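Local coordinates for protein glycosyl hydrolase, family 38 (Enterococcus faecalis, PDB 5KBP) that probably hydrolyses alpha-mannosidic linkages of carbohydrates, as a family 38 glycoside hydrolase, at residues V9-H14 with F258-F263; L560-T565 with I646-T651; V588-T593 with I606-M611; A852-C857 with L887-I892; T867-V872 with I881-P886. One frame throughout, in Å; residues are numbered along the deposited sequence.

Contact 1: V9-H14 with F258-F263; sequences VYIVSH and FIHSNF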
# COMPACT_ATOMS: atom_id res chain seq x y z
N VAL A 9 41.73 -12.99 -15.05
CA VAL A 9 40.58 -12.10 -15.24
C VAL A 9 39.37 -12.80 -14.65
O VAL A 9 38.88 -13.79 -15.20
CB VAL A 9 40.37 -11.76 -16.72
CG1 VAL A 9 39.25 -10.76 -16.87
CG2 VAL A 9 41.65 -11.22 -17.33
N TYR A 10 38.87 -12.28 -13.52
CA TYR A 10 37.74 -12.88 -12.81
C TYR A 10 36.46 -12.18 -13.25
O TYR A 10 36.26 -10.99 -12.96
CB TYR A 10 37.94 -12.77 -11.30
CG TYR A 10 39.16 -13.51 -10.79
CD1 TYR A 10 40.42 -12.94 -10.85
CD2 TYR A 10 39.04 -14.78 -10.24
CE1 TYR A 10 41.54 -13.61 -10.39
CE2 TYR A 10 40.15 -15.46 -9.78
CZ TYR A 10 41.40 -14.87 -9.86
OH TYR A 10 42.50 -15.54 -9.40
N ILE A 11 35.59 -12.92 -13.93
CA ILE A 11 34.35 -12.39 -14.47
C ILE A 11 33.21 -12.84 -13.55
O ILE A 11 32.90 -14.03 -13.48
CB ILE A 11 34.12 -12.85 -15.91
CG1 ILE A 11 35.29 -12.38 -16.79
CG2 ILE A 11 32.80 -12.31 -16.44
CD1 ILE A 11 35.42 -13.13 -18.09
N VAL A 12 32.60 -11.89 -12.85
CA VAL A 12 31.53 -12.16 -11.90
C VAL A 12 30.23 -11.66 -12.51
O VAL A 12 30.01 -10.45 -12.63
CB VAL A 12 31.79 -11.50 -10.54
CG1 VAL A 12 30.60 -11.70 -9.61
CG2 VAL A 12 33.06 -12.07 -9.91
N SER A 13 29.36 -12.59 -12.90
CA SER A 13 28.05 -12.24 -13.42
C SER A 13 27.13 -11.83 -12.27
O SER A 13 27.15 -12.44 -11.20
CB SER A 13 27.44 -13.40 -14.20
OG SER A 13 28.22 -13.70 -15.34
N HIS A 14 26.33 -10.80 -12.51
CA HIS A 14 25.46 -10.24 -11.47
C HIS A 14 24.38 -9.41 -12.14
O HIS A 14 24.31 -9.32 -13.37
CB HIS A 14 26.26 -9.39 -10.48
CG HIS A 14 26.59 -8.03 -11.00
ND1 HIS A 14 25.82 -6.92 -10.73
CD2 HIS A 14 27.60 -7.60 -11.80
CE1 HIS A 14 26.34 -5.86 -11.32
NE2 HIS A 14 27.42 -6.25 -11.98
N PHE A 258 40.96 -16.03 -18.50
CA PHE A 258 39.62 -15.57 -18.17
C PHE A 258 38.86 -16.68 -17.46
O PHE A 258 38.74 -17.79 -17.98
CB PHE A 258 38.88 -15.13 -19.43
CG PHE A 258 39.51 -13.96 -20.12
CD1 PHE A 258 40.57 -14.13 -21.00
CD2 PHE A 258 39.04 -12.67 -19.89
CE1 PHE A 258 41.15 -13.05 -21.63
CE2 PHE A 258 39.62 -11.59 -20.52
CZ PHE A 258 40.68 -11.78 -21.39
N ILE A 259 38.34 -16.37 -16.27
CA ILE A 259 37.68 -17.35 -15.41
C ILE A 259 36.32 -16.80 -15.02
O ILE A 259 36.23 -15.70 -14.44
CB ILE A 259 38.51 -17.66 -14.16
CG1 ILE A 259 39.95 -18.02 -14.53
CG2 ILE A 259 37.87 -18.78 -13.36
CD1 ILE A 259 40.86 -18.21 -13.34
N HIS A 260 35.26 -17.55 -15.32
CA HIS A 260 33.96 -17.26 -14.72
C HIS A 260 34.04 -17.60 -13.24
O HIS A 260 34.24 -18.76 -12.87
CB HIS A 260 32.86 -18.06 -15.41
CG HIS A 260 31.50 -17.44 -15.30
ND1 HIS A 260 30.35 -18.18 -15.16
CD2 HIS A 260 31.12 -16.14 -15.31
CE1 HIS A 260 29.31 -17.37 -15.09
NE2 HIS A 260 29.75 -16.12 -15.18
N SER A 261 33.91 -16.58 -12.39
CA SER A 261 34.19 -16.78 -10.97
C SER A 261 33.14 -16.15 -10.07
O SER A 261 31.97 -16.01 -10.47
CB SER A 261 35.57 -16.20 -10.64
OG SER A 261 36.02 -16.64 -9.36
N ASN A 262 33.54 -15.77 -8.86
CA ASN A 262 32.63 -15.24 -7.86
C ASN A 262 33.44 -14.47 -6.84
O ASN A 262 34.67 -14.56 -6.80
CB ASN A 262 31.81 -16.36 -7.20
CG ASN A 262 32.68 -17.49 -6.70
OD1 ASN A 262 33.29 -17.40 -5.63
ND2 ASN A 262 32.74 -18.58 -7.46
N PHE A 263 32.74 -13.71 -5.99
CA PHE A 263 33.42 -12.84 -5.04
C PHE A 263 34.20 -13.63 -3.99
O PHE A 263 35.24 -13.16 -3.52
CB PHE A 263 32.42 -11.91 -4.36
CG PHE A 263 32.10 -10.69 -5.17
CD1 PHE A 263 33.08 -9.75 -5.42
CD2 PHE A 263 30.83 -10.48 -5.66
CE1 PHE A 263 32.80 -8.62 -6.16
CE2 PHE A 263 30.54 -9.35 -6.40
CZ PHE A 263 31.53 -8.42 -6.65
O HOH W 1 29.69 -15.11 -11.60

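Contact 2: L560-T565 with I646-T651; sequences LTFEDT and ITTMVT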
# COMPACT_ATOMS: atom_id res chain seq x y z
N LEU A 560 16.01 30.50 15.01
CA LEU A 560 14.71 30.12 14.46
C LEU A 560 14.26 31.10 13.38
O LEU A 560 13.16 31.65 13.41
CB LEU A 560 13.65 30.00 15.57
CG LEU A 560 12.37 29.23 15.24
CD1 LEU A 560 12.66 27.75 15.08
CD2 LEU A 560 11.30 29.47 16.30
N THR A 561 15.14 31.32 12.40
CA THR A 561 14.84 32.14 11.24
C THR A 561 14.59 31.23 10.05
O THR A 561 15.37 30.31 9.78
CB THR A 561 15.99 33.11 10.93
OG1 THR A 561 16.12 34.05 12.00
CG2 THR A 561 15.73 33.86 9.63
N PHE A 562 13.49 31.47 9.34
CA PHE A 562 13.08 30.64 8.21
C PHE A 562 13.53 31.26 6.90
O PHE A 562 13.50 32.49 6.73
CB PHE A 562 11.57 30.43 8.22
CG PHE A 562 11.07 29.70 9.43
CD1 PHE A 562 11.18 28.32 9.51
CD2 PHE A 562 10.50 30.38 10.49
CE1 PHE A 562 10.73 27.64 10.62
CE2 PHE A 562 10.05 29.71 11.60
CZ PHE A 562 10.16 28.33 11.67
N GLU A 563 13.95 30.41 5.97
CA GLU A 563 14.49 30.84 4.69
C GLU A 563 13.96 29.94 3.59
O GLU A 563 14.08 28.71 3.68
CB GLU A 563 16.02 30.80 4.70
CG GLU A 563 16.67 31.16 3.37
CD GLU A 563 18.09 30.63 3.26
OE1 GLU A 563 18.25 29.43 2.95
OE2 GLU A 563 19.04 31.40 3.49
N ASP A 564 13.37 30.54 2.56
CA ASP A 564 12.83 29.80 1.42
C ASP A 564 13.51 30.28 0.15
O ASP A 564 13.60 31.49 -0.10
CB ASP A 564 11.32 29.98 1.31
CG ASP A 564 10.73 29.18 0.16
OD1 ASP A 564 10.42 27.98 0.37
OD2 ASP A 564 10.57 29.74 -0.94
N THR A 565 14.00 29.33 -0.65
CA THR A 565 14.59 29.62 -1.94
C THR A 565 13.97 28.69 -2.98
O THR A 565 13.34 27.69 -2.65
CB THR A 565 16.12 29.44 -1.94
OG1 THR A 565 16.43 28.05 -1.81
CG2 THR A 565 16.75 30.20 -0.78
N ILE A 646 3.56 30.36 8.34
CA ILE A 646 4.42 29.49 9.13
C ILE A 646 4.03 29.65 10.60
O ILE A 646 4.03 30.76 11.13
CB ILE A 646 5.91 29.82 8.93
CG1 ILE A 646 6.26 29.82 7.44
CG2 ILE A 646 6.78 28.82 9.68
CD1 ILE A 646 7.70 30.18 7.16
N THR A 647 3.69 28.53 11.25
CA THR A 647 3.28 28.53 12.65
C THR A 647 4.20 27.60 13.42
O THR A 647 4.26 26.40 13.14
CB THR A 647 1.82 28.08 12.80
OG1 THR A 647 0.97 28.94 12.02
CG2 THR A 647 1.39 28.14 14.26
N THR A 648 4.92 28.16 14.40
CA THR A 648 5.87 27.41 15.21
C THR A 648 5.46 27.50 16.68
O THR A 648 5.15 28.59 17.17
CB THR A 648 7.29 27.95 15.03
OG1 THR A 648 7.63 27.94 13.63
CG2 THR A 648 8.29 27.09 15.79
N MET A 649 5.47 26.36 17.36
CA MET A 649 5.19 26.29 18.79
C MET A 649 6.51 26.10 19.53
O MET A 649 7.13 25.03 19.44
CB MET A 649 4.21 25.16 19.10
CG MET A 649 2.80 25.39 18.59
SD MET A 649 1.93 26.70 19.47
CE MET A 649 1.83 26.00 21.12
N VAL A 650 6.93 27.12 20.26
CA VAL A 650 8.16 27.06 21.05
C VAL A 650 7.78 26.68 22.48
O VAL A 650 7.03 27.40 23.15
CB VAL A 650 8.91 28.40 21.03
CG1 VAL A 650 10.21 28.29 21.81
CG2 VAL A 650 9.18 28.83 19.59
N THR A 651 8.29 25.54 22.94
CA THR A 651 7.91 24.98 24.23
C THR A 651 9.13 24.87 25.14
O THR A 651 10.22 24.48 24.69
CB THR A 651 7.26 23.60 24.06
OG1 THR A 651 6.19 23.69 23.12
CG2 THR A 651 6.71 23.10 25.40

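Contact 3: V588-T593 with I606-M611; sequences VTAEIT and IKQTVM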
# COMPACT_ATOMS: atom_id res chain seq x y z
N VAL A 588 9.97 40.44 9.01
CA VAL A 588 8.55 40.12 9.01
C VAL A 588 7.99 40.42 10.39
O VAL A 588 8.66 40.21 11.41
CB VAL A 588 8.30 38.65 8.61
CG1 VAL A 588 6.82 38.29 8.73
CG2 VAL A 588 8.79 38.38 7.20
N THR A 589 6.75 40.92 10.44
CA THR A 589 6.05 41.16 11.69
C THR A 589 5.30 39.89 12.08
O THR A 589 4.27 39.56 11.49
CB THR A 589 5.10 42.34 11.56
OG1 THR A 589 5.83 43.52 11.18
CG2 THR A 589 4.39 42.60 12.89
N ALA A 590 5.82 39.18 13.08
CA ALA A 590 5.22 37.93 13.51
C ALA A 590 4.08 38.19 14.49
O ALA A 590 3.99 39.24 15.13
CB ALA A 590 6.26 37.02 14.15
N GLU A 591 3.20 37.20 14.61
CA GLU A 591 2.09 37.22 15.57
C GLU A 591 2.41 36.23 16.68
O GLU A 591 2.34 35.01 16.47
CB GLU A 591 0.77 36.88 14.89
CG GLU A 591 -0.43 36.89 15.83
CD GLU A 591 -1.72 36.50 15.14
OE1 GLU A 591 -1.70 36.28 13.91
OE2 GLU A 591 -2.76 36.41 15.83
N ILE A 592 2.77 36.74 17.85
CA ILE A 592 3.22 35.93 18.97
C ILE A 592 2.10 35.85 19.99
O ILE A 592 1.52 36.87 20.38
CB ILE A 592 4.50 36.51 19.60
CG1 ILE A 592 5.42 37.05 18.51
CG2 ILE A 592 5.21 35.45 20.42
CD1 ILE A 592 6.56 37.90 19.03
N THR A 593 1.78 34.63 20.43
CA THR A 593 0.72 34.40 21.40
C THR A 593 1.17 33.32 22.38
O THR A 593 1.60 32.24 21.96
CB THR A 593 -0.58 33.97 20.71
OG1 THR A 593 -0.96 34.97 19.75
CG2 THR A 593 -1.70 33.81 21.73
N ILE A 606 4.14 31.19 17.40
CA ILE A 606 4.72 32.20 16.52
C ILE A 606 4.13 32.01 15.13
O ILE A 606 4.32 30.95 14.51
CB ILE A 606 6.25 32.12 16.48
CG1 ILE A 606 6.83 32.25 17.89
CG2 ILE A 606 6.82 33.19 15.57
CD1 ILE A 606 8.34 32.09 17.95
N LYS A 607 3.42 33.02 14.64
CA LYS A 607 2.80 32.98 13.33
C LYS A 607 3.49 33.98 12.41
O LYS A 607 3.59 35.17 12.74
CB LYS A 607 1.30 33.30 13.41
CG LYS A 607 0.43 32.10 13.72
CD LYS A 607 -1.04 32.46 13.61
CE LYS A 607 -1.94 31.24 13.78
NZ LYS A 607 -3.37 31.59 13.61
N GLN A 608 3.96 33.50 11.26
CA GLN A 608 4.59 34.34 10.25
C GLN A 608 4.00 33.99 8.89
O GLN A 608 3.94 32.81 8.52
CB GLN A 608 6.11 34.14 10.23
CG GLN A 608 6.81 34.59 11.50
CD GLN A 608 8.00 33.71 11.84
OE1 GLN A 608 7.98 32.51 11.60
NE2 GLN A 608 9.04 34.31 12.41
N THR A 609 3.56 35.01 8.16
CA THR A 609 3.06 34.86 6.80
C THR A 609 4.03 35.53 5.84
O THR A 609 4.38 36.71 6.02
CB THR A 609 1.66 35.46 6.65
OG1 THR A 609 0.72 34.68 7.38
CG2 THR A 609 1.25 35.50 5.18
N VAL A 610 4.48 34.78 4.84
CA VAL A 610 5.42 35.29 3.85
C VAL A 610 4.89 34.95 2.46
O VAL A 610 4.19 33.96 2.26
CB VAL A 610 6.84 34.72 4.06
CG1 VAL A 610 6.97 33.32 3.48
CG2 VAL A 610 7.88 35.66 3.47
N MET A 611 5.21 35.81 1.49
CA MET A 611 4.74 35.67 0.12
C MET A 611 5.79 34.93 -0.70
O MET A 611 6.90 35.44 -0.88
CB MET A 611 4.43 37.03 -0.49
CG MET A 611 3.35 37.80 0.26
SD MET A 611 1.73 37.02 0.16
CE MET A 611 1.41 37.13 -1.60

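Contact 4: A852-C857 with L887-I892; sequences AQNIPC and LRPFEI. With SO4 (sulfate ion), chain I.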
# COMPACT_ATOMS: atom_id res chain seq x y z
N ALA A 852 36.06 9.52 21.83
CA ALA A 852 37.27 8.85 21.37
C ALA A 852 38.13 8.35 22.52
O ALA A 852 39.29 7.99 22.30
CB ALA A 852 38.08 9.80 20.49
N GLN A 853 37.60 8.33 23.74
CA GLN A 853 38.33 7.86 24.91
C GLN A 853 37.74 6.56 25.43
O GLN A 853 36.56 6.28 25.24
CB GLN A 853 38.32 8.91 26.03
CG GLN A 853 39.28 10.07 25.83
CD GLN A 853 38.79 11.07 24.81
OE1 GLN A 853 39.49 11.39 23.85
NE2 GLN A 853 37.58 11.57 25.01
N ASN A 854 38.59 5.77 26.08
CA ASN A 854 38.12 4.59 26.80
C ASN A 854 37.37 5.03 28.05
O ASN A 854 37.95 5.69 28.92
CB ASN A 854 39.29 3.68 27.16
CG ASN A 854 40.00 3.13 25.94
OD1 ASN A 854 39.64 2.07 25.43
ND2 ASN A 854 41.01 3.84 25.46
N ILE A 855 36.10 4.67 28.14
CA ILE A 855 35.27 5.07 29.28
C ILE A 855 34.79 3.81 30.00
O ILE A 855 34.69 2.74 29.38
CB ILE A 855 34.09 5.94 28.82
CG1 ILE A 855 33.09 5.11 28.01
CG2 ILE A 855 34.58 7.13 28.01
CD1 ILE A 855 31.91 5.91 27.52
N PRO A 856 34.51 3.89 31.30
CA PRO A 856 33.96 2.72 32.00
C PRO A 856 32.54 2.43 31.55
O PRO A 856 31.73 3.35 31.37
CB PRO A 856 34.02 3.12 33.48
CG PRO A 856 33.96 4.62 33.45
CD PRO A 856 34.71 5.03 32.21
N CYS A 857 32.23 1.15 31.37
CA CYS A 857 30.90 0.76 30.89
C CYS A 857 30.58 -0.63 31.46
O CYS A 857 30.91 -1.65 30.86
CB CYS A 857 30.82 0.77 29.37
SG CYS A 857 29.14 0.62 28.72
N LEU A 887 34.83 0.53 27.82
CA LEU A 887 34.31 0.70 26.47
C LEU A 887 35.34 1.43 25.62
O LEU A 887 35.74 2.55 25.93
CB LEU A 887 33.00 1.48 26.51
CG LEU A 887 32.17 1.52 25.23
CD1 LEU A 887 31.85 0.11 24.76
CD2 LEU A 887 30.89 2.31 25.44
N ARG A 888 35.78 0.78 24.55
CA ARG A 888 36.81 1.35 23.69
C ARG A 888 36.23 2.50 22.87
O ARG A 888 35.01 2.60 22.69
CB ARG A 888 37.39 0.26 22.78
CG ARG A 888 38.14 -0.82 23.55
CD ARG A 888 38.87 -1.77 22.61
NE ARG A 888 37.94 -2.56 21.81
CZ ARG A 888 37.40 -3.71 22.20
NH1 ARG A 888 36.57 -4.36 21.40
NH2 ARG A 888 37.69 -4.20 23.40
N PRO A 889 37.09 3.39 22.38
CA PRO A 889 36.60 4.53 21.59
C PRO A 889 35.81 4.09 20.36
O PRO A 889 36.28 3.27 19.56
CB PRO A 889 37.88 5.27 21.19
CG PRO A 889 39.01 4.32 21.49
CD PRO A 889 38.53 3.50 22.64
N PHE A 890 34.60 4.63 20.23
CA PHE A 890 33.71 4.35 19.10
C PHE A 890 33.36 2.87 19.00
O PHE A 890 33.03 2.38 17.92
CB PHE A 890 34.31 4.86 17.79
CG PHE A 890 34.70 6.31 17.81
CD1 PHE A 890 33.74 7.30 17.78
CD2 PHE A 890 36.03 6.68 17.86
CE1 PHE A 890 34.10 8.64 17.80
CE2 PHE A 890 36.40 8.01 17.88
CZ PHE A 890 35.43 8.99 17.85
N GLU A 891 33.41 2.15 20.12
CA GLU A 891 33.07 0.74 20.11
C GLU A 891 31.56 0.57 20.15
O GLU A 891 30.85 1.28 20.87
CB GLU A 891 33.70 0.02 21.30
CG GLU A 891 33.53 -1.49 21.26
CD GLU A 891 33.79 -2.15 22.60
OE1 GLU A 891 32.97 -2.99 23.00
OE2 GLU A 891 34.81 -1.83 23.24
N ILE A 892 31.06 -0.38 19.36
CA ILE A 892 29.66 -0.79 19.40
C ILE A 892 29.61 -2.07 20.22
O ILE A 892 29.95 -3.15 19.74
CB ILE A 892 29.09 -1.00 17.99
CG1 ILE A 892 29.36 0.23 17.12
CG2 ILE A 892 27.60 -1.28 18.07
CD1 ILE A 892 29.06 -0.01 15.65
S SO4 I . 36.54 13.55 22.31
O1 SO4 I . 36.24 14.85 21.70
O2 SO4 I . 35.73 13.37 23.51
O3 SO4 I . 37.96 13.50 22.67
O4 SO4 I . 36.25 12.49 21.35

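Contact 5: T867-V872 with I881-P886; sequences TCLTNV and IEVDAP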
# COMPACT_ATOMS: atom_id res chain seq x y z
N THR A 867 26.34 -11.86 30.88
CA THR A 867 26.99 -13.15 30.71
C THR A 867 28.23 -13.03 29.82
O THR A 867 29.30 -13.53 30.16
CB THR A 867 26.01 -14.16 30.11
OG1 THR A 867 24.77 -14.09 30.82
CG2 THR A 867 26.57 -15.57 30.21
N CYS A 868 28.09 -12.36 28.68
CA CYS A 868 29.19 -12.21 27.74
C CYS A 868 28.88 -11.07 26.79
O CYS A 868 27.72 -10.72 26.57
CB CYS A 868 29.44 -13.51 26.96
SG CYS A 868 28.08 -13.98 25.86
N LEU A 869 29.94 -10.50 26.22
CA LEU A 869 29.80 -9.51 25.17
C LEU A 869 29.75 -10.20 23.81
O LEU A 869 30.49 -11.16 23.57
CB LEU A 869 30.96 -8.51 25.20
CG LEU A 869 31.08 -7.70 26.50
CD1 LEU A 869 32.24 -6.73 26.42
CD2 LEU A 869 29.78 -6.98 26.80
N THR A 870 28.86 -9.73 22.95
CA THR A 870 28.60 -10.37 21.67
C THR A 870 28.80 -9.39 20.53
O THR A 870 29.01 -8.19 20.73
CB THR A 870 27.18 -10.94 21.61
OG1 THR A 870 26.23 -9.87 21.61
CG2 THR A 870 26.91 -11.85 22.81
N ASN A 871 28.73 -9.92 19.31
CA ASN A 871 28.70 -9.09 18.11
C ASN A 871 27.27 -8.61 17.89
O ASN A 871 26.39 -8.81 18.73
CB ASN A 871 29.26 -9.88 16.93
CG ASN A 871 28.58 -11.22 16.73
OD1 ASN A 871 27.41 -11.40 17.06
ND2 ASN A 871 29.32 -12.18 16.18
N VAL A 872 27.01 -7.98 16.74
CA VAL A 872 25.64 -7.56 16.45
C VAL A 872 24.77 -8.70 15.96
O VAL A 872 23.54 -8.54 15.87
CB VAL A 872 25.61 -6.41 15.42
CG1 VAL A 872 26.39 -5.21 15.94
CG2 VAL A 872 26.16 -6.88 14.08
N ILE A 881 35.66 -10.57 25.13
CA ILE A 881 36.04 -9.38 25.88
C ILE A 881 35.26 -9.39 27.19
O ILE A 881 34.06 -9.66 27.19
CB ILE A 881 35.77 -8.08 25.09
CG1 ILE A 881 36.78 -7.92 23.94
CG2 ILE A 881 35.82 -6.87 26.00
CD1 ILE A 881 36.42 -8.65 22.67
N GLU A 882 35.96 -9.11 28.29
CA GLU A 882 35.33 -9.14 29.60
C GLU A 882 34.17 -8.15 29.67
O GLU A 882 34.23 -7.06 29.09
CB GLU A 882 36.36 -8.82 30.69
CG GLU A 882 37.57 -9.74 30.67
CD GLU A 882 37.23 -11.16 31.05
OE1 GLU A 882 37.00 -11.42 32.25
OE2 GLU A 882 37.17 -12.03 30.15
N VAL A 883 33.10 -8.54 30.37
CA VAL A 883 31.92 -7.69 30.47
C VAL A 883 32.21 -6.41 31.24
O VAL A 883 31.52 -5.40 31.05
CB VAL A 883 30.76 -8.46 31.12
CG1 VAL A 883 30.36 -9.64 30.25
CG2 VAL A 883 31.13 -8.91 32.52
N ASP A 884 33.23 -6.41 32.11
CA ASP A 884 33.62 -5.22 32.86
C ASP A 884 34.76 -4.46 32.20
O ASP A 884 35.25 -3.49 32.78
CB ASP A 884 34.00 -5.60 34.29
CG ASP A 884 34.99 -6.76 34.35
OD1 ASP A 884 35.70 -7.00 33.35
OD2 ASP A 884 35.05 -7.42 35.40
N ALA A 885 35.20 -4.88 31.01
CA ALA A 885 36.25 -4.16 30.32
C ALA A 885 35.77 -2.77 29.91
O ALA A 885 34.58 -2.58 29.61
CB ALA A 885 36.71 -4.94 29.09
N PRO A 886 36.66 -1.78 29.90
CA PRO A 886 36.24 -0.43 29.52
C PRO A 886 35.78 -0.37 28.08
O PRO A 886 36.25 -1.12 27.21
CB PRO A 886 37.51 0.41 29.74
CG PRO A 886 38.63 -0.58 29.67
CD PRO A 886 38.08 -1.84 30.27

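Contact 1: V9-H14 with F258-F263
A parallel beta ladder in the family 38 N-terminal domain pairs Val9, Tyr10 and Ile11 with Phe258, Ile259 and His260, the two strand directions lying 29° apart. Ile259 is gripped through both its N-H and its carbonyl: Ile259 N gives to Val9 O at 2.8 Å, and Ile11 N gives to Ile259 O at 2.9 Å in an almost straight bond. Ser261 N reaches Ile11 O at 3.0 Å from above the carbonyl plane. Beyond that rung the chains diverge, and a water takes over, accepting from Ser13 N and donating to Ser261 O.

On the face carrying Val9, Ile11 and Phe258, Val9 CG2 sits over the Phe258 ring, offset toward its rim, while Val9 CB lies 3.6 Å from Phe258 CD2 and Ile11 CD1 comes in at the ring edge. His260 shares this face. With its CG anti to the backbone N (chi1 -155°), the imidazole turns toward Ser13, where His260 NE2 donates to Ser13 OG at 2.9 Å with the oxygen in the ring plane. Asn50 N binds His260 ND1, so both nitrogens fix the ring's rotation; Ser13 OG is bonded to Asn231 as well. On the other face, Ser261 CB meets the edge of the Tyr10 ring, 3.8 Å from Tyr10 CD2.

Phe258 also lies near Phe253 and Tyr256, which take part in a calcium site of this protein, although no calcium is bound to this chain here. Strand 7-13 is the middle of a three-stranded parallel sheet, between 256-260 and 226-231, and helix 242-252 packs on Ile11, Phe258 and His260.

Contact 2: L560-T565 with I646-T651
Phe562 and Ile646 meet between two stacked antiparallel sheets of the C-terminal domain, a beta-sandwich arrangement in keeping with its galactose mutarotase-like clan. Strand 555-566 belongs to one sheet and strand 641-653 to the other. Their closest alpha carbons, Phe562 CA and Ile646 CA, are 8.8 Å apart, so side chains rather than backbones make the join. Along 646-651 the alternation of a strand is plain: Ile646, Thr648 and Val650 point across, whereas Thr647 and Met649 point away.

The aromatic part is a CH-pi contact. Ile646 CG2 stands 3.9 Å from the Phe562 ring centroid and 13° off the ring normal, practically over the middle of the face. The methyl reaches this place because it is the branch anti to the backbone N of Ile646, while the other branch runs back along the phenylalanine and brings Ile646 CD1 to 4.0 Å from Phe562 CB.

The aliphatic part belongs to Leu560, which meets two side chains tip to tip: Leu560 CD2 is 3.9 Å from Thr648 CG2 and 4.0 Å from Val650 CG2. Leu560 enters a G1 beta bulge, where it and Thr561 both face Leu677 of the adjoining strand.

Polar groups around the buried ring are provided for from outside the pair. Phe562 N and O are each hydrogen-bonded to a threonine hydroxyl, those of Thr585 and Thr584 respectively. Thr648 OG1 is hydrogen-bonded to Thr663 OG1, and that same oxygen lies obliquely beside the ring, 3.2 Å from Phe562 CZ.

Contact 3: V588-T593 with I606-M611
Glu591 and Lys607 face each other as an antiparallel hydrogen-bonded pair. Glu591 N donates to Lys607 O at 2.8 Å, in the carbonyl plane; the return bond from Lys607 N to Glu591 O, 2.9 Å, is tilted 33° from the plane of its own acceptor carbonyl. Their side chains run alongside each other in the same direction, with Glu591 CB 3.9 Å from Lys607 CB. Opposite charges thus come near without touching: Glu591 OE1 stays 5.0 Å from Lys607 NZ, which has a long, weak ion pair with Glu645. On the other face Ile592 and Ile606 form the neighbouring non-hydrogen-bonded pair.

These are rungs of the beta hairpin made by strands 591-597 and 601-613. Ahead of the first strand, Ala590 is no longer bridged but stays alongside, its CB 3.6 Å from Gln608 CG and 4.1 Å from Ile606 CG2. Val588 has begun to veer off, and its CG1 rests 4.0 Å from Thr609 O.

Farther out, strand 641-653 flanks the hairpin through backbone hydrogen bonds to Ile606 and Gln608, whereas 591-597 is an outermost strand of this sheet within the chain. Ile539, from the facing sheet, packs on both Ile592 and Ile606.

Contact 4: A852-C857 with L887-I892
Asn854 lays its side chain against Arg888 and Pro889. Its CB passes Leu887 O at 3.9 Å. From there CG, anti to the carbonyl carbon (chi1 -64°), lies 3.6 Å from Pro889 CD. The amide oxygen makes the closer approaches, with Asn854 OD1 3.3 Å from Pro889 CD and 3.4 Å from Arg888 CA, while ND2 skirts the same proline carbon at a longer distance.

Next to it along the chain the backbones form a single antiparallel bridge. Leu887 N gives to Ile855 O at 2.7 Å, and Ile855 N gives to Leu887 O at 3.1 Å within the carbonyl plane. Ile855 CG1 and Leu887 CB lie side by side, and Cys857 CB adds itself 3.7 Å from Leu887 CB. Past the bridge, residues Arg888 to Glu891 form a type II beta turn. Glu891 OE2 accepts from Arg888 N and lies over the face of the arginine's guanidinium group, a placement in which charge attraction acts without a directed N-H bond. At the far end Ala852 CB touches Phe890 CE2 at 3.6 Å. A sulfate, probably from the crystallisation liquor, is bound there by Ala852 N and by Gln853 NE2, which reaches two of its oxygens.

The contact joins two loops of the C-terminal beta-sandwich domain, one following strand 843-849 and the other leading into strand 892-897. Asn849 ties them together by hydrogen bonds to Gln853 O and Arg888 O, Ile829 and Trp831 of strand 829-836 touch Cys857, and Phe890 O is bound by Gln135 and by Gln138 of helix 136-141.

Contact 5: T867-V872 with I881-P886
The flat groups that meet Leu869 are the peptide units of Ile881 and Glu882, touched at their carbonyl oxygens. Leu869 CD1 sits by two of these at once, 3.3 Å from Glu882 O and 3.5 Å from Ile881 O. Leu869 CG is also close to the latter oxygen. The contact is therefore a methyl lodged against backbone as much as against side chains.

Two aliphatic side chains add to the packing on the leucine. Ile881 CG2 comes to 3.6 Å from Leu869 CD1. Val883 CG1 is farther, 4.3 Å from Leu869 CG, and turns instead onto the strand backbone, 3.8 Å from Cys868 CA. One of the two carbonyls has a polar partner as well: Glu882 O accepts from Ala885 N at 3.1 Å and so closes a type I beta turn from Glu882 to Ala885.

Arg893 and Trp895 of strand 892-897 also touch Leu869, and Arg893 binds Ala885 O and Pro886 O. The arrangement is a surface loop with a beta turn folded back on a weakly bonded strand of the C-terminal beta-sandwich domain.

Overall arrangement
From the N terminus, contact 1 comes first and closes a long loop within the N-terminal domain, bringing strand 256-260 beside strand 7-13. Contact 2 opens only after that loop is complete. It joins the two sheets of the large C-terminal domain, and contact 3, a hairpin in one of those sheets, is nested inside its loop; the centres of contacts 2 and 3 are about 9 Å apart, and they touch where strands 601-613 and 641-653 run side by side. Last come contacts 4 and 5 in the C-terminal beta sandwich, with contact 5 nested inside contact 4 and packing against it at Pro886 on Ile855 and at Ile881 on Arg888. Contacts 1 and 3 lie on opposite sides of the chain's centre.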